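Local coordinates for protein TetR family transcriptional regulator (Chloroflexus aurantiacus, PDB 3NRG) that probably binds DNA at cis-regulatory sites through a helix-turn-helix motif and thereby regulates transcription, as other TetR family regulators do, at residues D59-L64 and D118-P123; N173-R178 and P197-V202. All coordinates share one frame; numbering follows the deposited sequence.

Contact 1: D59-L64 and D118-P123; sequences DCYLYL and DDVPLP
Tyr61 reaches out of helix 57-78 toward the loop formed by 118-123, and its ring packs mainly on two side chains of that loop. With CG anti to the backbone N (chi1 -177°), the ring is carried outward from the helix. Its CE2 edge runs into Leu122, whose CG lies 3.7 Å from Tyr61 CE2 and close to the plane of the ring. Farther out, Val120 takes the phenol end: its CG1 is 3.4 Å from Tyr61 OH, and its CB sits obliquely to the ring, 3.6 Å from CE2. Both aliphatic side chains cross the tyrosine at about a right angle. With an alanine in place of Tyr61, Val120 and Leu122 would probably face a gap, and Tyr31 would lose the ring it meets edge-to-face.

Helix 57-78 follows the predicted helix-turn-helix and, as in other TetR family proteins, leads on into the C-terminal domain. The loop, which joins helix 106-114 to helix 124-147, comes from that second domain and makes inverse gamma turns centred on Asp119 and Pro121. Met127 of helix 124-147 packs on both Val120 and Leu122.

One residue on, Leu62 works with its two methyls in different places. CD1 lies 3.3 Å from the carbonyl O of Pro121 and also touches Leu122 CD2 at 3.9 Å, the two leucines sliding past each other in opposite directions. The other methyl, CD2, reaches toward the Pro123 side chain and comes 4.1 Å from Pro123 CD, where Pro123 occupies the N-cap position of helix 124-147.

Contact 2: N173-R178 and P197-V202; sequences NHLIER and PAMRRV
Leu175 of helix 157-179 points toward helix 196-214, where Met199, modelled as selenomethionine, and Val202 pack against it. The tight part of the contact is apolar. Met199 has CG anti to its carbonyl carbon (chi1 -71°) and runs extended beyond it, which delivers the terminal methyl to the backbone of the other helix: CE stops 3.8 Å from the carbonyl O of Leu175. SE of Met199 is 4.1 Å from Leu175 CB. At the other end of the leucine, CD2 touches Val202 CG1 at 3.7 Å, and these two side chains slide past each other in opposite directions. The leucine thus has the selenomethionine against its root and the valine against one of its terminal methyls. Phe179 extends this apolar patch by packing on both Met199 and Val202, while Phe103 of helix 87-104 meets Met199 and Ile176.

The outer side is looser. Here Arg178 stretches from its helix in an extended chain, its CG anti to the backbone N (chi1 -172°), and brings NH1 to 3.6 Å from Val202 CG2. The valine methyl lies obliquely to the guanidinium and the two side chains cross at a slant, a van der Waals touch at an exposed residue. Val202 therefore spans both regions, with CG1 turned to the buried leucine and CG2 to the exposed arginine.

The axes of the two short segments stay 10.9 Å apart at their closest and make an angle of 135°, nearer antiparallel than parallel. Such side-chain packing between helices that cross at an angle fits the all-helical C-terminal domain of a TetR family regulator.

Contact 1 closes before contact 2 opens along the chain. Their centres are 30 Å apart, on opposite sides of the chain's centre, and their nearest atoms remain about 12 Å from each other. They share no helix: in contact 1, residues 59-64 belong to helix 57-78 and meet the loop that precedes helix 124-147, whereas contact 2 pairs helix 157-179 with helix 196-214. Contact 1 is an interface between the probable DNA-binding part, which bears the predicted helix-turn-helix, and the C-terminal domain. Contact 2 lies wholly within that domain and is packing between two helices of the larger helical body.

Contact 1: D59-L64 and D118-P123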
ATOM      1  N   ASP A  59      16.618  -6.616  -8.536  1.00 40.07           N
ATOM      2  CA  ASP A  59      16.047  -7.874  -8.040  1.00 39.45           C
ATOM      3  C   ASP A  59      15.565  -7.748  -6.601  1.00 42.06           C
ATOM      4  O   ASP A  59      14.515  -8.304  -6.252  1.00 41.36           O
ATOM      5  CB  ASP A  59      17.058  -9.026  -8.173  1.00 42.52           C
ATOM      6  CG  ASP A  59      17.320  -9.473  -9.605  1.00 53.72           C
ATOM      7  OD1 ASP A  59      16.758  -8.847 -10.540  1.00 53.83           O
ATOM      8  OD2 ASP A  59      18.076 -10.451  -9.792  1.00 60.71           O
ATOM      9  N   CYS A  60      16.310  -6.982  -5.771  1.00 37.59           N
ATOM     10  CA  CYS A  60      15.945  -6.739  -4.374  1.00 36.10           C
ATOM     11  C   CYS A  60      14.667  -5.898  -4.279  1.00 38.74           C
ATOM     12  O   CYS A  60      13.782  -6.221  -3.491  1.00 37.40           O
ATOM     13  CB  CYS A  60      17.102  -6.093  -3.618  1.00 36.49           C
ATOM     14  SG  CYS A  60      16.835  -5.955  -1.836  1.00 39.57           S
ATOM     15  N   TYR A  61      14.556  -4.850  -5.118  1.00 35.77           N
ATOM     16  CA  TYR A  61      13.378  -3.987  -5.167  1.00 35.33           C
ATOM     17  C   TYR A  61      12.128  -4.753  -5.625  1.00 39.23           C
ATOM     18  O   TYR A  61      11.049  -4.554  -5.062  1.00 37.77           O
ATOM     19  CB  TYR A  61      13.629  -2.774  -6.075  1.00 37.17           C
ATOM     20  CG  TYR A  61      12.471  -1.800  -6.103  1.00 38.60           C
ATOM     21  CD1 TYR A  61      12.248  -0.922  -5.047  1.00 39.91           C
ATOM     22  CD2 TYR A  61      11.597  -1.756  -7.187  1.00 39.90           C
ATOM     23  CE1 TYR A  61      11.176  -0.033  -5.061  1.00 41.16           C
ATOM     24  CE2 TYR A  61      10.526  -0.865  -7.217  1.00 40.58           C
ATOM     25  CZ  TYR A  61      10.316  -0.006  -6.147  1.00 48.68           C
ATOM     26  OH  TYR A  61       9.263   0.875  -6.159  1.00 47.05           O
ATOM     27  N   LEU A  62      12.276  -5.625  -6.643  1.00 37.34           N
ATOM     28  CA  LEU A  62      11.180  -6.454  -7.157  1.00 37.83           C
ATOM     29  C   LEU A  62      10.663  -7.404  -6.084  1.00 42.74           C
ATOM     30  O   LEU A  62       9.450  -7.606  -5.977  1.00 42.65           O
ATOM     31  CB  LEU A  62      11.638  -7.256  -8.387  1.00 39.29           C
ATOM     32  CG  LEU A  62      11.224  -6.701  -9.750  1.00 45.32           C
ATOM     33  CD1 LEU A  62      12.024  -5.452 -10.110  1.00 46.07           C
ATOM     34  CD2 LEU A  62      11.407  -7.742 -10.832  1.00 49.77           C
ATOM     35  N   TYR A  63      11.584  -7.991  -5.284  1.00 39.27           N
ATOM     36  CA  TYR A  63      11.235  -8.895  -4.184  1.00 38.41           C
ATOM     37  C   TYR A  63      10.389  -8.161  -3.125  1.00 41.62           C
ATOM     38  O   TYR A  63       9.388  -8.703  -2.653  1.00 41.82           O
ATOM     39  CB  TYR A  63      12.518  -9.493  -3.555  1.00 39.59           C
ATOM     40  CG  TYR A  63      12.293 -10.220  -2.245  1.00 40.51           C
ATOM     41  CD1 TYR A  63      11.743 -11.499  -2.220  1.00 42.79           C
ATOM     42  CD2 TYR A  63      12.681  -9.655  -1.035  1.00 40.87           C
ATOM     43  CE1 TYR A  63      11.541 -12.179  -1.018  1.00 43.44           C
ATOM     44  CE2 TYR A  63      12.483 -10.323   0.175  1.00 41.87           C
ATOM     45  CZ  TYR A  63      11.919 -11.590   0.177  1.00 49.45           C
ATOM     46  OH  TYR A  63      11.734 -12.259   1.362  1.00 51.43           O
ATOM     47  N   LEU A  64      10.778  -6.922  -2.785  1.00 36.54           N
ATOM     48  CA  LEU A  64      10.071  -6.108  -1.802  1.00 35.05           C
ATOM     49  C   LEU A  64       8.685  -5.667  -2.309  1.00 40.09           C
ATOM     50  O   LEU A  64       7.733  -5.623  -1.522  1.00 39.95           O
ATOM     51  CB  LEU A  64      10.916  -4.887  -1.404  1.00 34.46           C
ATOM     52  CG  LEU A  64      12.259  -5.185  -0.720  1.00 37.97           C
ATOM     53  CD1 LEU A  64      13.068  -3.956  -0.604  1.00 37.66           C
ATOM     54  CD2 LEU A  64      12.063  -5.813   0.654  1.00 38.54           C
ATOM     55  N   ASP A 118       7.969   7.722  -8.208  1.00 58.68           N
ATOM     56  CA  ASP A 118       9.402   7.605  -8.478  1.00 60.37           C
ATOM     57  C   ASP A 118       9.738   6.737  -9.699  1.00 64.59           C
ATOM     58  O   ASP A 118       8.997   5.805 -10.023  1.00 62.61           O
ATOM     59  CB  ASP A 118      10.150   7.105  -7.224  1.00 62.79           C
ATOM     60  CG  ASP A 118      10.086   8.058  -6.027  1.00 78.05           C
ATOM     61  OD1 ASP A 118       9.488   9.158  -6.167  1.00 78.51           O
ATOM     62  OD2 ASP A 118      10.629   7.703  -4.954  1.00 87.13           O
ATOM     63  N   ASP A 119      10.878   7.044 -10.369  1.00 63.37           N
ATOM     64  CA  ASP A 119      11.357   6.273 -11.523  1.00 64.34           C
ATOM     65  C   ASP A 119      11.990   4.980 -11.020  1.00 67.06           C
ATOM     66  O   ASP A 119      13.189   4.943 -10.717  1.00 67.26           O
ATOM     67  CB  ASP A 119      12.365   7.101 -12.366  1.00 68.23           C
ATOM     68  CG  ASP A 119      12.761   6.468 -13.704  1.00 83.25           C
ATOM     69  OD1 ASP A 119      13.028   5.239 -13.730  1.00 83.70           O
ATOM     70  OD2 ASP A 119      12.898   7.216 -14.698  1.00 92.11           O
ATOM     71  N   VAL A 120      11.172   3.933 -10.883  1.00 62.10           N
ATOM     72  CA  VAL A 120      11.624   2.640 -10.373  1.00 61.25           C
ATOM     73  C   VAL A 120      11.660   1.575 -11.484  1.00 64.83           C
ATOM     74  O   VAL A 120      10.846   1.624 -12.408  1.00 63.97           O
ATOM     75  CB  VAL A 120      10.810   2.182  -9.130  1.00 63.76           C
ATOM     76  CG1 VAL A 120      11.091   3.084  -7.928  1.00 63.01           C
ATOM     77  CG2 VAL A 120       9.312   2.123  -9.432  1.00 62.92           C
ATOM     78  N   PRO A 121      12.629   0.631 -11.447  1.00 61.97           N
ATOM     79  CA  PRO A 121      12.711  -0.360 -12.523  1.00 62.64           C
ATOM     80  C   PRO A 121      11.825  -1.575 -12.280  1.00 65.02           C
ATOM     81  O   PRO A 121      12.276  -2.577 -11.724  1.00 64.59           O
ATOM     82  CB  PRO A 121      14.197  -0.714 -12.564  1.00 65.50           C
ATOM     83  CG  PRO A 121      14.694  -0.445 -11.172  1.00 69.26           C
ATOM     84  CD  PRO A 121      13.706   0.438 -10.453  1.00 63.44           C
ATOM     85  N   LEU A 122      10.560  -1.482 -12.697  1.00 60.59           N
ATOM     86  CA  LEU A 122       9.606  -2.576 -12.562  1.00 59.87           C
ATOM     87  C   LEU A 122       9.155  -3.061 -13.941  1.00 64.24           C
ATOM     88  O   LEU A 122       9.058  -2.252 -14.870  1.00 64.48           O
ATOM     89  CB  LEU A 122       8.383  -2.137 -11.726  1.00 58.67           C
ATOM     90  CG  LEU A 122       8.620  -1.948 -10.219  1.00 62.60           C
ATOM     91  CD1 LEU A 122       7.453  -1.246  -9.577  1.00 61.60           C
ATOM     92  CD2 LEU A 122       8.889  -3.294  -9.513  1.00 65.42           C
ATOM     93  N   PRO A 123       8.848  -4.375 -14.103  1.00 60.57           N
ATOM     94  CA  PRO A 123       8.381  -4.856 -15.414  1.00 61.68           C
ATOM     95  C   PRO A 123       7.040  -4.238 -15.807  1.00 66.14           C
ATOM     96  O   PRO A 123       6.288  -3.788 -14.935  1.00 64.51           O
ATOM     97  CB  PRO A 123       8.263  -6.377 -15.217  1.00 63.63           C
ATOM     98  CG  PRO A 123       9.021  -6.680 -13.966  1.00 66.97           C
ATOM     99  CD  PRO A 123       8.903  -5.470 -13.115  1.00 61.27           C
TER

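Contact 2: N173-R178 and P197-V202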
ATOM      1  N   ASN A 173      -2.123   8.572   4.672  1.00 25.64           N
ATOM      2  CA  ASN A 173      -1.048   9.526   4.949  1.00 26.13           C
ATOM      3  C   ASN A 173      -1.579  10.773   5.639  1.00 30.89           C
ATOM      4  O   ASN A 173      -0.928  11.299   6.546  1.00 32.02           O
ATOM      5  CB  ASN A 173      -0.309   9.901   3.657  1.00 27.37           C
ATOM      6  CG  ASN A 173       0.388   8.738   2.985  1.00 53.72           C
ATOM      7  OD1 ASN A 173       0.968   7.854   3.639  1.00 46.63           O
ATOM      8  ND2 ASN A 173       0.389   8.740   1.658  1.00 47.42           N
ATOM      9  N   HIS A 174      -2.777  11.235   5.231  1.00 26.70           N
ATOM     10  CA  HIS A 174      -3.398  12.415   5.826  1.00 26.35           C
ATOM     11  C   HIS A 174      -3.839  12.163   7.269  1.00 28.57           C
ATOM     12  O   HIS A 174      -3.662  13.036   8.122  1.00 28.51           O
ATOM     13  CB  HIS A 174      -4.573  12.906   4.974  1.00 26.76           C
ATOM     14  CG  HIS A 174      -5.143  14.200   5.460  1.00 30.72           C
ATOM     15  ND1 HIS A 174      -4.404  15.373   5.427  1.00 33.26           N
ATOM     16  CD2 HIS A 174      -6.349  14.458   6.011  1.00 32.48           C
ATOM     17  CE1 HIS A 174      -5.187  16.304   5.941  1.00 33.19           C
ATOM     18  NE2 HIS A 174      -6.372  15.805   6.295  1.00 33.17           N
ATOM     19  N   LEU A 175      -4.406  10.969   7.542  1.00 23.77           N
ATOM     20  CA  LEU A 175      -4.833  10.574   8.891  1.00 23.84           C
ATOM     21  C   LEU A 175      -3.656  10.620   9.858  1.00 28.50           C
ATOM     22  O   LEU A 175      -3.770  11.216  10.931  1.00 28.44           O
ATOM     23  CB  LEU A 175      -5.453   9.158   8.878  1.00 23.09           C
ATOM     24  CG  LEU A 175      -6.730   8.985   8.060  1.00 26.50           C
ATOM     25  CD1 LEU A 175      -7.130   7.549   8.003  1.00 26.06           C
ATOM     26  CD2 LEU A 175      -7.859   9.830   8.612  1.00 29.53           C
ATOM     27  N   ILE A 176      -2.500  10.040   9.446  1.00 26.13           N
ATOM     28  CA  ILE A 176      -1.256  10.037  10.228  1.00 27.35           C
ATOM     29  C   ILE A 176      -0.792  11.473  10.479  1.00 31.98           C
ATOM     30  O   ILE A 176      -0.542  11.848  11.622  1.00 33.34           O
ATOM     31  CB  ILE A 176      -0.155   9.191   9.510  1.00 30.44           C
ATOM     32  CG1 ILE A 176      -0.536   7.697   9.479  1.00 31.06           C
ATOM     33  CG2 ILE A 176       1.211   9.392  10.169  1.00 31.52           C
ATOM     34  CD1 ILE A 176       0.270   6.855   8.471  1.00 42.40           C
ATOM     35  N   GLU A 177      -0.730  12.285   9.409  1.00 27.23           N
ATOM     36  CA  GLU A 177      -0.310  13.684   9.468  1.00 27.86           C
ATOM     37  C   GLU A 177      -1.182  14.491  10.447  1.00 32.26           C
ATOM     38  O   GLU A 177      -0.660  15.313  11.208  1.00 33.50           O
ATOM     39  CB  GLU A 177      -0.366  14.300   8.057  1.00 29.13           C
ATOM     40  CG  GLU A 177       0.233  15.691   7.951  1.00 42.22           C
ATOM     41  CD  GLU A 177       0.131  16.294   6.567  1.00 63.67           C
ATOM     42  OE1 GLU A 177      -0.995  16.645   6.148  1.00 56.65           O
ATOM     43  OE2 GLU A 177       1.182  16.422   5.901  1.00 64.12           O
ATOM     44  N   ARG A 178      -2.497  14.223  10.452  1.00 27.13           N
ATOM     45  CA  ARG A 178      -3.452  14.941  11.280  1.00 26.85           C
ATOM     46  C   ARG A 178      -3.473  14.470  12.744  1.00 31.67           C
ATOM     47  O   ARG A 178      -3.529  15.309  13.648  1.00 32.09           O
ATOM     48  CB  ARG A 178      -4.863  14.856  10.664  1.00 23.61           C
ATOM     49  CG  ARG A 178      -5.884  15.738  11.351  1.00 26.85           C
ATOM     50  CD  ARG A 178      -7.257  15.582  10.752  1.00 28.60           C
ATOM     51  NE  ARG A 178      -8.258  16.350  11.499  1.00 31.75           N
ATOM     52  CZ  ARG A 178      -9.553  16.377  11.196  1.00 46.35           C
ATOM     53  NH1 ARG A 178     -10.014  15.689  10.155  1.00 29.64           N
ATOM     54  NH2 ARG A 178     -10.395  17.094  11.926  1.00 36.43           N
ATOM     55  N   PRO A 197     -10.990   5.848  16.793  1.00 37.65           N
ATOM     56  CA  PRO A 197     -12.258   6.591  16.933  1.00 37.85           C
ATOM     57  C   PRO A 197     -12.273   7.923  16.166  1.00 40.40           C
ATOM     58  O   PRO A 197     -13.272   8.246  15.531  1.00 41.00           O
ATOM     59  CB  PRO A 197     -12.386   6.794  18.448  1.00 40.89           C
ATOM     60  CG  PRO A 197     -11.554   5.729  19.042  1.00 45.46           C
ATOM     61  CD  PRO A 197     -10.404   5.548  18.115  1.00 39.80           C
ATOM     62  N   ALA A 198     -11.160   8.679  16.203  1.00 33.88           N
ATOM     63  CA  ALA A 198     -11.053   9.953  15.488  1.00 31.88           C
ATOM     64  C   ALA A 198     -10.876   9.722  13.983  1.00 31.53           C
ATOM     65  O   ALA A 198     -11.399  10.487  13.174  1.00 30.38           O
ATOM     66  CB  ALA A 198      -9.886  10.764  16.035  1.00 33.14           C
HETATM   67  N   MSE A 199     -10.132   8.668  13.613  1.00 25.44           N
HETATM   68  CA  MSE A 199      -9.866   8.338  12.217  1.00 22.61           C
HETATM   69  C   MSE A 199     -11.105   7.799  11.496  1.00 31.21           C
HETATM   70  O   MSE A 199     -11.242   8.015  10.288  1.00 31.16           O
HETATM   71  CB  MSE A 199      -8.707   7.336  12.107  1.00 22.59           C
HETATM   72  CG  MSE A 199      -7.346   7.939  12.435  1.00 26.57           C
HETATM   73 SE   MSE A 199      -5.903   6.674  12.148  0.75 30.58          SE
HETATM   74  CE  MSE A 199      -4.419   7.815  12.597  1.00 28.30           C
ATOM     75  N   ARG A 200     -11.999   7.077  12.225  1.00 30.55           N
ATOM     76  CA  ARG A 200     -13.203   6.489  11.621  1.00 30.76           C
ATOM     77  C   ARG A 200     -14.238   7.538  11.202  1.00 35.50           C
ATOM     78  O   ARG A 200     -14.863   7.386  10.148  1.00 35.42           O
ATOM     79  CB  ARG A 200     -13.829   5.383  12.516  1.00 32.89           C
ATOM     80  CG  ARG A 200     -14.437   5.874  13.839  1.00 44.65           C
ATOM     81  CD  ARG A 200     -15.433   4.874  14.409  1.00 53.63           C
ATOM     82  NE  ARG A 200     -15.816   5.197  15.788  1.00 64.07           N
ATOM     83  CZ  ARG A 200     -15.319   4.586  16.863  1.00 79.66           C
ATOM     84  NH1 ARG A 200     -14.419   3.618  16.730  1.00 65.04           N
ATOM     85  NH2 ARG A 200     -15.724   4.934  18.079  1.00 68.29           N
ATOM     86  N   ARG A 201     -14.405   8.620  12.003  1.00 32.28           N
ATOM     87  CA  ARG A 201     -15.353   9.680  11.658  1.00 32.13           C
ATOM     88  C   ARG A 201     -14.912  10.425  10.410  1.00 35.10           C
ATOM     89  O   ARG A 201     -15.760  10.895   9.653  1.00 36.09           O
ATOM     90  CB  ARG A 201     -15.623  10.632  12.844  1.00 34.21           C
ATOM     91  CG  ARG A 201     -14.385  11.287  13.434  1.00 48.56           C
ATOM     92  CD  ARG A 201     -14.607  11.734  14.871  1.00 66.45           C
ATOM     93  NE  ARG A 201     -14.889  10.601  15.761  1.00 78.66           N
ATOM     94  CZ  ARG A 201     -14.874  10.673  17.088  1.00 93.67           C
ATOM     95  NH1 ARG A 201     -14.561  11.813  17.694  1.00 82.60           N
ATOM     96  NH2 ARG A 201     -15.145   9.601  17.820  1.00 79.32           N
ATOM     97  N   VAL A 202     -13.581  10.447  10.142  1.00 29.21           N
ATOM     98  CA  VAL A 202     -13.018  11.034   8.924  1.00 27.70           C
ATOM     99  C   VAL A 202     -13.334  10.103   7.737  1.00 31.81           C
ATOM    100  O   VAL A 202     -13.836  10.566   6.709  1.00 31.01           O
ATOM    101  CB  VAL A 202     -11.495  11.309   9.066  1.00 30.65           C
ATOM    102  CG1 VAL A 202     -10.896  11.789   7.746  1.00 29.54           C
ATOM    103  CG2 VAL A 202     -11.220  12.314  10.181  1.00 31.22           C
TER